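Side-chain contacts in sortase B (Listeria monocytogenes serovar 1/2a, PDB 5JCV), which anchors surface proteins to the cell wall as a transpeptidase, cleaving a C-terminal sorting signal and passing its substrate on through a thioester-linked covalent intermediate: residues G16-T19 against E24-Y27; T68-H73 against S79-L84; F99-E102 against N107-V110; E136-K141 against V178-L183. One frame throughout, in Å; residues are numbered along the deposited sequence.

Contact 1. Residues G16-T19 against E24-Y27; sequences GWLT and EIDY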
loop_
_atom_site.group_PDB
_atom_site.type_symbol
_atom_site.label_atom_id
_atom_site.label_comp_id
_atom_site.label_asym_id
_atom_site.label_seq_id
_atom_site.Cartn_x
_atom_site.Cartn_y
_atom_site.Cartn_z
ATOM N N GLY A 16 -2.348 4.089 -4.527
ATOM C CA GLY A 16 -1.313 4.344 -5.509
ATOM C C GLY A 16 -1.033 5.815 -5.767
ATOM O O GLY A 16 -1.542 6.696 -5.061
ATOM N N TRP A 17 -0.218 6.062 -6.788
ATOM C CA TRP A 17 0.200 7.415 -7.175
ATOM C C TRP A 17 0.404 7.441 -8.689
ATOM O O TRP A 17 0.787 6.428 -9.291
ATOM C CB TRP A 17 1.495 7.868 -6.477
ATOM C CG TRP A 17 1.612 9.327 -6.538
ATOM C CD1 TRP A 17 2.105 10.053 -7.554
ATOM C CD2 TRP A 17 1.157 10.263 -5.559
ATOM N NE1 TRP A 17 2.020 11.386 -7.272
ATOM C CE2 TRP A 17 1.403 11.536 -6.061
ATOM C CE3 TRP A 17 0.565 10.137 -4.296
ATOM C CZ2 TRP A 17 1.097 12.693 -5.345
ATOM C CZ3 TRP A 17 0.235 11.286 -3.592
ATOM C CH2 TRP A 17 0.504 12.547 -4.118
ATOM N N LEU A 18 0.126 8.596 -9.301
ATOM C CA LEU A 18 0.283 8.757 -10.755
ATOM C C LEU A 18 1.034 10.057 -11.054
ATOM O O LEU A 18 0.734 11.125 -10.496
ATOM C CB LEU A 18 -1.126 8.802 -11.401
ATOM C CG LEU A 18 -1.141 8.945 -12.932
ATOM C CD1 LEU A 18 -0.503 7.757 -13.631
ATOM C CD2 LEU A 18 -2.547 9.111 -13.468
ATOM N N THR A 19 1.981 10.013 -11.962
ATOM C CA THR A 19 2.699 11.235 -12.295
ATOM C C THR A 19 2.978 11.236 -13.780
ATOM O O THR A 19 3.483 10.233 -14.330
ATOM C CB THR A 19 4.074 11.365 -11.543
ATOM O OG1 THR A 19 3.831 11.571 -10.148
ATOM C CG2 THR A 19 4.855 12.566 -12.042
ATOM N N GLU A 24 -0.213 18.736 -14.873
ATOM C CA GLU A 24 -0.670 18.830 -13.506
ATOM C C GLU A 24 -0.839 17.459 -12.902
ATOM O O GLU A 24 -1.150 17.387 -11.738
ATOM C CB GLU A 24 -2.020 19.571 -13.410
ATOM C CG GLU A 24 -1.966 20.993 -13.934
ATOM C CD GLU A 24 -3.068 21.897 -13.378
ATOM O OE1 GLU A 24 -3.796 21.521 -12.449
ATOM O OE2 GLU A 24 -3.243 23.007 -13.931
ATOM N N ILE A 25 -0.697 16.380 -13.684
ATOM C CA ILE A 25 -1.100 15.040 -13.220
ATOM C C ILE A 25 0.022 14.465 -12.346
ATOM O O ILE A 25 1.056 13.986 -12.847
ATOM C CB ILE A 25 -1.391 14.068 -14.369
ATOM C CG1 ILE A 25 -2.577 14.588 -15.157
ATOM C CG2 ILE A 25 -1.720 12.674 -13.791
ATOM C CD1 ILE A 25 -2.765 13.924 -16.499
ATOM N N ASP A 26 -0.162 14.627 -11.046
ATOM C CA ASP A 26 0.803 14.217 -10.039
ATOM C C ASP A 26 -0.065 14.037 -8.811
ATOM O O ASP A 26 -0.189 14.939 -8.002
ATOM C CB ASP A 26 1.842 15.312 -9.827
ATOM C CG ASP A 26 2.998 14.865 -8.888
ATOM O OD1 ASP A 26 2.981 13.731 -8.321
ATOM O OD2 ASP A 26 3.936 15.661 -8.750
ATOM N N TYR A 27 -0.774 12.909 -8.743
ATOM C CA TYR A 27 -1.876 12.799 -7.844
ATOM C C TYR A 27 -1.908 11.422 -7.177
ATOM O O TYR A 27 -1.397 10.434 -7.742
ATOM C CB TYR A 27 -3.202 12.994 -8.592
ATOM C CG TYR A 27 -3.507 14.389 -9.140
ATOM C CD1 TYR A 27 -3.633 15.481 -8.294
ATOM C CD2 TYR A 27 -3.771 14.585 -10.510
ATOM C CE1 TYR A 27 -3.952 16.743 -8.787
ATOM C CE2 TYR A 27 -4.088 15.838 -11.006
ATOM C CZ TYR A 27 -4.189 16.919 -10.144
ATOM O OH TYR A 27 -4.489 18.182 -10.634
#
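Trp17 and Asp26 each hold CG anti to the backbone N (chi1 -161° and -173°), and these torsions bring the indole N-H to the carboxylate across two antiparallel strands. NE1 of Trp17 donates to OD1 of Asp26 over 2.7 Å; the oxygen lies almost in the indole plane and is approached nearly end-on to its C-O bond, while the two flat groups stand close to perpendicular, 85° apart. The same oxygen takes a second bond, since Thr19 OG1 donates to Asp26 OD1 over 3.0 Å from above the carboxylate plane. Two donors arriving from such different directions should fix the rotation of the aspartate, and they would probably favour its charged form. A short acceptor-bearing chain suits this place, as does a threonine that offers a hydroxyl on the same side of the sheet.

Beneath the indole runs the backbone. Tyr27 O accepts the N-H of Leu18 (N to O 2.9 Å) and also sits over one face of the Trp17 ring, displaced toward its rim. Tyr27 N in turn donates to Leu18 O. On the other side of the sheet Leu18 CD2 touches Ile25 CG2 at 3.7 Å, two branched aliphatic chains lying alongside each other.

The contact lies at the turn end of the hairpin of strands 14-19 and 26-30. Strand 98-102 pairs with the other edge of strand 14-19 through Glu102 and Ser100, Phe81 packs on Leu18, and Gln8, on helix 4-13 of the second subunit, packs against Trp17, Thr19 and Asp26.

Contact 2. Residues T68-H73 against S79-L84; sequences TIIYGH and SMFADL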
loop_
_atom_site.group_PDB
_atom_site.type_symbol
_atom_site.label_atom_id
_atom_site.label_comp_id
_atom_site.label_asym_id
_atom_site.label_seq_id
_atom_site.Cartn_x
_atom_site.Cartn_y
_atom_site.Cartn_z
ATOM N N THR A 68 -5.942 -2.321 -16.298
ATOM C CA THR A 68 -6.215 -1.557 -15.118
ATOM C C THR A 68 -6.575 -0.124 -15.572
ATOM O O THR A 68 -5.797 0.527 -16.317
ATOM C CB THR A 68 -4.925 -1.504 -14.267
ATOM O OG1 THR A 68 -4.471 -2.845 -13.954
ATOM C CG2 THR A 68 -5.129 -0.721 -13.007
ATOM N N ILE A 69 -7.722 0.380 -15.111
ATOM C CA ILE A 69 -8.236 1.677 -15.563
ATOM C C ILE A 69 -8.265 2.685 -14.427
ATOM O O ILE A 69 -8.759 2.407 -13.316
ATOM C CB ILE A 69 -9.644 1.537 -16.175
ATOM C CG1 ILE A 69 -9.635 0.541 -17.350
ATOM C CG2 ILE A 69 -10.190 2.872 -16.687
ATOM C CD1 ILE A 69 -10.973 -0.127 -17.540
ATOM N N ILE A 70 -7.732 3.860 -14.734
ATOM C CA ILE A 70 -7.669 4.971 -13.822
ATOM C C ILE A 70 -8.464 6.137 -14.454
ATOM O O ILE A 70 -8.213 6.545 -15.599
ATOM C CB ILE A 70 -6.196 5.435 -13.607
ATOM C CG1 ILE A 70 -5.246 4.277 -13.276
ATOM C CG2 ILE A 70 -6.135 6.444 -12.472
ATOM C CD1 ILE A 70 -5.657 3.472 -12.036
ATOM N N TYR A 71 -9.348 6.706 -13.659
ATOM C CA TYR A 71 -10.287 7.682 -14.078
ATOM C C TYR A 71 -10.005 9.017 -13.401
ATOM O O TYR A 71 -9.487 9.054 -12.286
ATOM C CB TYR A 71 -11.696 7.240 -13.643
ATOM C CG TYR A 71 -12.222 5.988 -14.297
ATOM C CD1 TYR A 71 -12.608 5.974 -15.647
ATOM C CD2 TYR A 71 -12.375 4.838 -13.568
ATOM C CE1 TYR A 71 -13.086 4.824 -16.246
ATOM C CE2 TYR A 71 -12.858 3.684 -14.148
ATOM C CZ TYR A 71 -13.223 3.695 -15.470
ATOM O OH TYR A 71 -13.692 2.559 -16.005
ATOM N N GLY A 72 -10.353 10.118 -14.063
ATOM C CA GLY A 72 -10.326 11.440 -13.421
ATOM C C GLY A 72 -11.176 12.407 -14.220
ATOM O O GLY A 72 -11.428 12.155 -15.373
ATOM N N HIS A 73 -11.640 13.498 -13.618
ATOM C CA HIS A 73 -12.409 14.498 -14.368
ATOM C C HIS A 73 -11.544 15.228 -15.350
ATOM O O HIS A 73 -10.354 15.466 -15.128
ATOM C CB HIS A 73 -13.019 15.542 -13.444
ATOM C CG HIS A 73 -14.260 15.089 -12.752
ATOM N ND1 HIS A 73 -15.444 14.885 -13.422
ATOM C CD2 HIS A 73 -14.513 14.821 -11.447
ATOM C CE1 HIS A 73 -16.371 14.497 -12.561
ATOM N NE2 HIS A 73 -15.827 14.440 -11.359
ATOM N N SER A 79 -7.145 21.010 -14.054
ATOM C CA SER A 79 -6.716 20.006 -13.063
ATOM C C SER A 79 -7.185 18.613 -13.401
ATOM O O SER A 79 -7.901 18.391 -14.396
ATOM C CB SER A 79 -7.214 20.402 -11.660
ATOM O OG SER A 79 -8.614 20.558 -11.631
HETATM N N MSE A 80 -6.810 17.674 -12.533
HETATM C CA MSE A 80 -7.237 16.275 -12.626
HETATM C C MSE A 80 -6.716 15.758 -13.939
HETATM O O MSE A 80 -5.517 15.897 -14.201
HETATM C CB MSE A 80 -8.737 16.097 -12.327
HETATM C CG MSE A 80 -9.164 16.810 -11.045
HETATM SE SE MSE A 80 -7.987 16.463 -9.462
HETATM C CE MSE A 80 -8.386 14.624 -9.210
ATOM N N PHE A 81 -7.570 15.162 -14.771
ATOM C CA PHE A 81 -7.145 14.582 -16.045
ATOM C C PHE A 81 -7.345 15.485 -17.241
ATOM O O PHE A 81 -7.219 15.044 -18.386
ATOM C CB PHE A 81 -7.825 13.262 -16.269
ATOM C CG PHE A 81 -7.096 12.077 -15.695
ATOM C CD1 PHE A 81 -5.906 12.208 -14.952
ATOM C CD2 PHE A 81 -7.634 10.796 -15.860
ATOM C CE1 PHE A 81 -5.249 11.087 -14.453
ATOM C CE2 PHE A 81 -6.977 9.685 -15.369
ATOM C CZ PHE A 81 -5.798 9.843 -14.641
ATOM N N ALA A 82 -7.565 16.771 -17.028
ATOM C CA ALA A 82 -7.617 17.660 -18.209
ATOM C C ALA A 82 -6.368 17.546 -19.072
ATOM O O ALA A 82 -6.454 17.690 -20.309
ATOM C CB ALA A 82 -7.856 19.113 -17.816
ATOM N N ASP A 83 -5.193 17.296 -18.459
ATOM C CA ASP A 83 -3.955 17.283 -19.260
ATOM C C ASP A 83 -3.770 16.045 -20.150
ATOM O O ASP A 83 -2.855 16.021 -20.982
ATOM C CB ASP A 83 -2.716 17.526 -18.385
ATOM C CG ASP A 83 -2.481 19.024 -18.101
ATOM O OD1 ASP A 83 -3.153 19.901 -18.735
ATOM O OD2 ASP A 83 -1.637 19.311 -17.213
ATOM N N LEU A 84 -4.642 15.047 -20.042
ATOM C CA LEU A 84 -4.560 13.866 -20.934
ATOM C C LEU A 84 -4.625 14.275 -22.424
ATOM O O LEU A 84 -4.010 13.637 -23.304
ATOM C CB LEU A 84 -5.678 12.819 -20.601
ATOM C CG LEU A 84 -5.578 12.028 -19.285
ATOM C CD1 LEU A 84 -6.523 10.830 -19.203
ATOM C CD2 LEU A 84 -4.158 11.558 -19.121
#
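The Phe81 ring meets the end of strand 67-72 at its rim: Ile70 O lies near the ring plane, 3.4 Å from CE2, and the Gly72 amide approaches obliquely, its N 3.3 Å from Phe81 CD2. This is a turn folded back on strand 67-72 of the sortase beta-barrel, a type II' beta turn from Ser79 to Ala82 that is closed by a bond from Ala82 N to Ser79 O. Glycine suits position 72 because, with no side chain on the surface facing the turn, it lets the phenyl group come close to the backbone. Beyond it CZ of Phe81 reaches CG2 of Ile70 at 4.0 Å, the two side chains crossing at a slant. Ile53 and Thr165, from the two strands flanking this one, also pack on the buried phenyl ring.

Met80, a selenomethionine in this crystal, takes the second position of the turn with a positive phi of 61°, and its bent chain leads off toward Ile53. The imidazole of His73 has partners elsewhere: ND1 bonds Asp167 and NE2 bonds Leu39 O. The backbone carbonyl of His73 pins the turn, since His73 O accepts Phe81 N over 2.8 Å and also has Met80 CB 3.3 Å away.

Contact 3. Residues F99-E102 against N107-V110; sequences FSYE and NYEV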
loop_
_atom_site.group_PDB
_atom_site.type_symbol
_atom_site.label_atom_id
_atom_site.label_comp_id
_atom_site.label_asym_id
_atom_site.label_seq_id
_atom_site.Cartn_x
_atom_site.Cartn_y
_atom_site.Cartn_z
ATOM N N PHE A 99 4.868 7.282 -18.635
ATOM C CA PHE A 99 4.569 7.900 -17.353
ATOM C C PHE A 99 4.816 6.901 -16.223
ATOM O O PHE A 99 5.081 5.722 -16.482
ATOM C CB PHE A 99 3.138 8.456 -17.328
ATOM C CG PHE A 99 2.066 7.430 -17.477
ATOM C CD1 PHE A 99 1.473 6.856 -16.367
ATOM C CD2 PHE A 99 1.617 7.053 -18.732
ATOM C CE1 PHE A 99 0.496 5.895 -16.511
ATOM C CE2 PHE A 99 0.618 6.105 -18.881
ATOM C CZ PHE A 99 0.052 5.522 -17.775
ATOM N N SER A 100 4.719 7.375 -14.978
ATOM C CA SER A 100 4.895 6.499 -13.818
ATOM C C SER A 100 3.658 6.306 -13.009
ATOM O O SER A 100 2.958 7.250 -12.649
ATOM C CB SER A 100 6.066 6.929 -12.913
ATOM O OG SER A 100 6.157 8.308 -12.754
ATOM N N TYR A 101 3.421 5.037 -12.722
ATOM C CA TYR A 101 2.266 4.579 -12.019
ATOM C C TYR A 101 2.776 3.806 -10.821
ATOM O O TYR A 101 3.509 2.841 -10.991
ATOM C CB TYR A 101 1.446 3.639 -12.939
ATOM C CG TYR A 101 0.423 2.806 -12.204
ATOM C CD1 TYR A 101 -0.616 3.419 -11.487
ATOM C CD2 TYR A 101 0.489 1.391 -12.204
ATOM C CE1 TYR A 101 -1.556 2.658 -10.795
ATOM C CE2 TYR A 101 -0.452 0.621 -11.511
ATOM C CZ TYR A 101 -1.475 1.263 -10.804
ATOM O OH TYR A 101 -2.407 0.567 -10.074
ATOM N N GLU A 102 2.431 4.256 -9.622
ATOM C CA GLU A 102 2.656 3.463 -8.413
ATOM C C GLU A 102 1.371 2.715 -8.056
ATOM O O GLU A 102 0.272 3.260 -8.161
ATOM C CB GLU A 102 3.081 4.331 -7.222
ATOM C CG GLU A 102 4.578 4.489 -7.024
ATOM C CD GLU A 102 5.147 5.741 -7.658
ATOM O OE1 GLU A 102 5.265 6.734 -6.910
ATOM O OE2 GLU A 102 5.468 5.739 -8.882
ATOM N N ASN A 107 6.405 0.811 -8.073
ATOM C CA ASN A 107 6.284 1.694 -9.249
ATOM C C ASN A 107 6.490 0.992 -10.617
ATOM O O ASN A 107 7.196 0.016 -10.696
ATOM C CB ASN A 107 7.279 2.810 -9.097
ATOM C CG ASN A 107 8.692 2.286 -9.051
ATOM O OD1 ASN A 107 8.936 1.252 -8.423
ATOM N ND2 ASN A 107 9.634 2.979 -9.709
ATOM N N TYR A 108 5.831 1.480 -11.680
ATOM C CA TYR A 108 6.055 1.018 -13.074
ATOM C C TYR A 108 6.289 2.256 -13.947
ATOM O O TYR A 108 5.734 3.311 -13.665
ATOM C CB TYR A 108 4.855 0.239 -13.639
ATOM C CG TYR A 108 4.404 -0.917 -12.759
ATOM C CD1 TYR A 108 4.687 -2.240 -13.112
ATOM C CD2 TYR A 108 3.704 -0.679 -11.562
ATOM C CE1 TYR A 108 4.287 -3.294 -12.312
ATOM C CE2 TYR A 108 3.301 -1.722 -10.752
ATOM C CZ TYR A 108 3.607 -3.029 -11.127
ATOM O OH TYR A 108 3.227 -4.053 -10.314
ATOM N N GLU A 109 7.086 2.115 -15.001
ATOM C CA GLU A 109 7.206 3.135 -16.040
ATOM C C GLU A 109 6.463 2.696 -17.300
ATOM O O GLU A 109 6.966 1.928 -18.123
ATOM C CB GLU A 109 8.647 3.465 -16.381
ATOM C CG GLU A 109 8.907 4.971 -16.461
ATOM C CD GLU A 109 9.006 5.591 -15.070
ATOM O OE1 GLU A 109 9.067 4.822 -14.075
ATOM O OE2 GLU A 109 9.039 6.833 -14.962
ATOM N N VAL A 110 5.271 3.242 -17.457
ATOM C CA VAL A 110 4.331 2.757 -18.437
ATOM C C VAL A 110 4.675 3.343 -19.787
ATOM O O VAL A 110 4.886 4.547 -19.902
ATOM C CB VAL A 110 2.906 3.186 -18.058
ATOM C CG1 VAL A 110 1.923 2.608 -19.060
ATOM C CG2 VAL A 110 2.546 2.716 -16.642
#
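Phe99 and Val110 bind each other through the backbone in both directions, Phe99 N to Val110 O at 3.0 Å and Val110 N to Phe99 O at 2.7 Å. Tyr101 and Tyr108 form the next hydrogen-bonded pair of this antiparallel hairpin. Between them Ser100 faces Glu109 as a non-hydrogen-bonded pair, and Ser100 CA offers a C-H to Tyr108 O.

Apolar contacts gather on the face bearing Phe99, Tyr101, Tyr108 and Val110. A chi1 of 63° sets the Phe99 ring between its own backbone N and carbonyl carbon, which swings it over the valine. There Val110 CB makes a CH-pi contact with one ring face, 3.8 Å from the centroid, and CG1 and CG2 reach toward the ring's outer atoms. A beta-branched residue suits this spot because both methyls can meet one flat surface. Tyr101 and Tyr108 lie side by side, CD2 to CD2 at 3.9 Å, and Tyr101 O sits at the edge of the Tyr108 ring; the Tyr108 hydroxyl bonds Glu62 OE2.

Polar chains occupy the other face, as befits the more exposed side. Across the two strands no hydrogen bond joins these side chains; they pack, OE2 of Glu109 lying 3.6 Å from Ser100 CB.

Strand 14-19 borders strand 98-102 on its far edge, Leu18 touching Phe99, while Ile161 of strand 160-165 packs on Tyr101 and Val110.

Contact 4. Residues E136-K141 against V178-L183; sequences EDYLQK and VIQGKL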
loop_
_atom_site.group_PDB
_atom_site.type_symbol
_atom_site.label_atom_id
_atom_site.label_comp_id
_atom_site.label_asym_id
_atom_site.label_seq_id
_atom_site.Cartn_x
_atom_site.Cartn_y
_atom_site.Cartn_z
ATOM N N GLU A 136 -5.820 -10.231 -27.198
ATOM C CA GLU A 136 -5.158 -9.872 -28.451
ATOM C C GLU A 136 -6.138 -9.242 -29.445
ATOM O O GLU A 136 -5.731 -8.373 -30.232
ATOM C CB GLU A 136 -4.414 -11.088 -29.048
ATOM C CG GLU A 136 -3.857 -10.931 -30.474
ATOM C CD GLU A 136 -2.850 -9.788 -30.683
ATOM O OE1 GLU A 136 -2.334 -9.173 -29.713
ATOM O OE2 GLU A 136 -2.561 -9.509 -31.868
ATOM N N ASP A 137 -7.408 -9.667 -29.402
ATOM C CA ASP A 137 -8.487 -9.034 -30.184
ATOM C C ASP A 137 -8.711 -7.598 -29.672
ATOM O O ASP A 137 -8.864 -6.662 -30.465
ATOM C CB ASP A 137 -9.834 -9.785 -30.062
ATOM C CG ASP A 137 -9.729 -11.289 -30.319
ATOM O OD1 ASP A 137 -8.831 -11.751 -31.049
ATOM O OD2 ASP A 137 -10.577 -12.026 -29.780
ATOM N N TYR A 138 -8.753 -7.454 -28.344
ATOM C CA TYR A 138 -8.837 -6.152 -27.684
ATOM C C TYR A 138 -7.711 -5.213 -28.146
ATOM O O TYR A 138 -7.961 -4.067 -28.539
ATOM C CB TYR A 138 -8.848 -6.328 -26.161
ATOM C CG TYR A 138 -8.878 -5.043 -25.379
ATOM C CD1 TYR A 138 -10.057 -4.521 -24.882
ATOM C CD2 TYR A 138 -7.717 -4.357 -25.124
ATOM C CE1 TYR A 138 -10.070 -3.336 -24.166
ATOM C CE2 TYR A 138 -7.713 -3.188 -24.406
ATOM C CZ TYR A 138 -8.880 -2.659 -23.938
ATOM O OH TYR A 138 -8.817 -1.463 -23.232
ATOM N N LEU A 139 -6.486 -5.707 -28.154
ATOM C CA LEU A 139 -5.343 -4.864 -28.494
ATOM C C LEU A 139 -5.366 -4.425 -29.936
ATOM O O LEU A 139 -5.008 -3.293 -30.247
ATOM C CB LEU A 139 -4.036 -5.577 -28.201
ATOM C CG LEU A 139 -3.778 -5.813 -26.717
ATOM C CD1 LEU A 139 -2.552 -6.701 -26.532
ATOM C CD2 LEU A 139 -3.631 -4.497 -25.967
ATOM N N GLN A 140 -5.773 -5.330 -30.806
ATOM C CA GLN A 140 -5.984 -5.020 -32.205
ATOM C C GLN A 140 -7.005 -3.880 -32.351
ATOM O O GLN A 140 -6.764 -2.918 -33.070
ATOM C CB GLN A 140 -6.438 -6.295 -32.930
ATOM C CG GLN A 140 -7.135 -6.101 -34.272
ATOM C CD GLN A 140 -6.210 -5.568 -35.353
ATOM O OE1 GLN A 140 -4.986 -5.513 -35.181
ATOM N NE2 GLN A 140 -6.793 -5.178 -36.486
ATOM N N LYS A 141 -8.136 -3.976 -31.659
ATOM C CA LYS A 141 -9.164 -2.950 -31.782
ATOM C C LYS A 141 -8.650 -1.584 -31.312
ATOM O O LYS A 141 -8.813 -0.599 -32.034
ATOM C CB LYS A 141 -10.455 -3.335 -31.042
ATOM C CG LYS A 141 -11.172 -4.537 -31.656
ATOM C CD LYS A 141 -12.692 -4.477 -31.547
ATOM C CE LYS A 141 -13.334 -5.764 -32.075
ATOM N NZ LYS A 141 -14.840 -5.751 -32.088
ATOM N N VAL A 178 -8.473 9.181 -23.775
ATOM C CA VAL A 178 -7.990 7.881 -23.316
ATOM C C VAL A 178 -6.536 7.706 -23.716
ATOM O O VAL A 178 -6.180 7.967 -24.843
ATOM C CB VAL A 178 -8.791 6.719 -23.914
ATOM C CG1 VAL A 178 -8.226 5.391 -23.401
ATOM C CG2 VAL A 178 -10.250 6.837 -23.550
ATOM N N ILE A 179 -5.727 7.250 -22.780
ATOM C CA ILE A 179 -4.321 6.935 -23.018
ATOM C C ILE A 179 -4.143 5.524 -22.516
ATOM O O ILE A 179 -4.592 5.207 -21.418
ATOM C CB ILE A 179 -3.426 7.849 -22.160
ATOM C CG1 ILE A 179 -3.723 9.298 -22.507
ATOM C CG2 ILE A 179 -1.956 7.565 -22.341
ATOM C CD1 ILE A 179 -3.371 9.655 -23.920
ATOM N N GLN A 180 -3.548 4.671 -23.329
ATOM C CA GLN A 180 -3.229 3.339 -22.901
ATOM C C GLN A 180 -1.734 2.969 -23.064
ATOM O O GLN A 180 -1.082 3.316 -24.055
ATOM C CB GLN A 180 -4.103 2.378 -23.658
ATOM C CG GLN A 180 -5.564 2.639 -23.425
ATOM C CD GLN A 180 -6.390 1.634 -24.140
ATOM O OE1 GLN A 180 -6.422 1.644 -25.363
ATOM N NE2 GLN A 180 -7.040 0.725 -23.391
ATOM N N GLY A 181 -1.197 2.299 -22.058
ATOM C CA GLY A 181 0.209 2.031 -22.035
ATOM C C GLY A 181 0.512 0.622 -21.559
ATOM O O GLY A 181 -0.280 0.030 -20.834
ATOM N N LYS A 182 1.668 0.113 -21.971
ATOM C CA LYS A 182 2.153 -1.212 -21.583
ATOM C C LYS A 182 2.833 -1.180 -20.208
ATOM O O LYS A 182 3.690 -0.351 -19.972
ATOM C CB LYS A 182 3.158 -1.691 -22.642
ATOM C CG LYS A 182 3.827 -3.035 -22.382
ATOM C CD LYS A 182 5.024 -3.238 -23.297
ATOM C CE LYS A 182 4.582 -3.674 -24.684
ATOM N NZ LYS A 182 5.750 -3.840 -25.597
ATOM N N LEU A 183 2.439 -2.068 -19.304
ATOM C CA LEU A 183 3.196 -2.281 -18.062
ATOM C C LEU A 183 4.531 -2.930 -18.323
ATOM O O LEU A 183 4.723 -3.712 -19.247
ATOM C CB LEU A 183 2.462 -3.173 -17.063
ATOM C CG LEU A 183 1.387 -2.484 -16.231
ATOM C CD1 LEU A 183 1.031 -3.384 -15.049
ATOM C CD2 LEU A 183 1.860 -1.117 -15.751
ATOM O OXT LEU A 183 5.442 -2.657 -17.574
#
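A single buried hydrogen bond between two long polar side chains, Tyr138 and Gln180, joins helix 132-145 to strand 176-182 where the helix packs against the sheet. The side chains reach for each other from opposite directions. Tyr138 starts with CG anti to its own N (chi1 178°), which carries the phenol off the helix toward the strand; Gln180 runs extended beyond CG and presents its amide. NE2 of Gln180 donates to Tyr138 OH over 2.8 Å, with an N-H...O angle of 136°, noticeably bent. The hydroxyl oxygen lies in the amide plane, where an N-H of a planar amide points, and NE2 comes in at the ring edge, near the phenol plane. The amide and ring planes themselves are turned well apart, 68°, so the two groups do not stack. NE2 stays 3.9 Å from CZ of the tyrosine, which makes the hydroxyl the real point of contact.

Both residue types fit a polar junction in a buried place, because each can use several hydrogen-bonding positions without bringing in a formal charge. Tyr138 OH also bonds Tyr124 O, while Gln180 has further bonds through OE1 to Tyr116 OH and through NE2 to Thr162 OG1. This network probably fixes the rotation of the amide. Phe129 meets the Tyr138 ring edge-to-face, and Ile160 packs on both partners.

A helix inserted between the sixth and seventh strands of the barrel, as helix 132-145 is here, is a hallmark of class B sortases, and this bond ties it to the eighth strand.

In the fold
All four contacts belong to the sortase domain, the piece of the longer membrane protein present in this chain, and follow one another along the sequence. Contacts 1 and 3 are adjoining hairpins whose strands 14-19 and 98-102 are neighbours in the sheet; their centres lie about 10 Å apart. Contact 2 touches contact 1, at about 9 Å between centres, through bonds from Glu24 N to Asp83 OD2 and between Tyr27 OH and Met80 N. Contact 4 brings in the helix and lies about 21 Å from contact 1, across the chain's centre, yet strand 176-182 adjoins strand 107-118 of contact 3. The strands of both hairpins thus belong to the sortase barrel, while the turn and helix 132-145 pack on it.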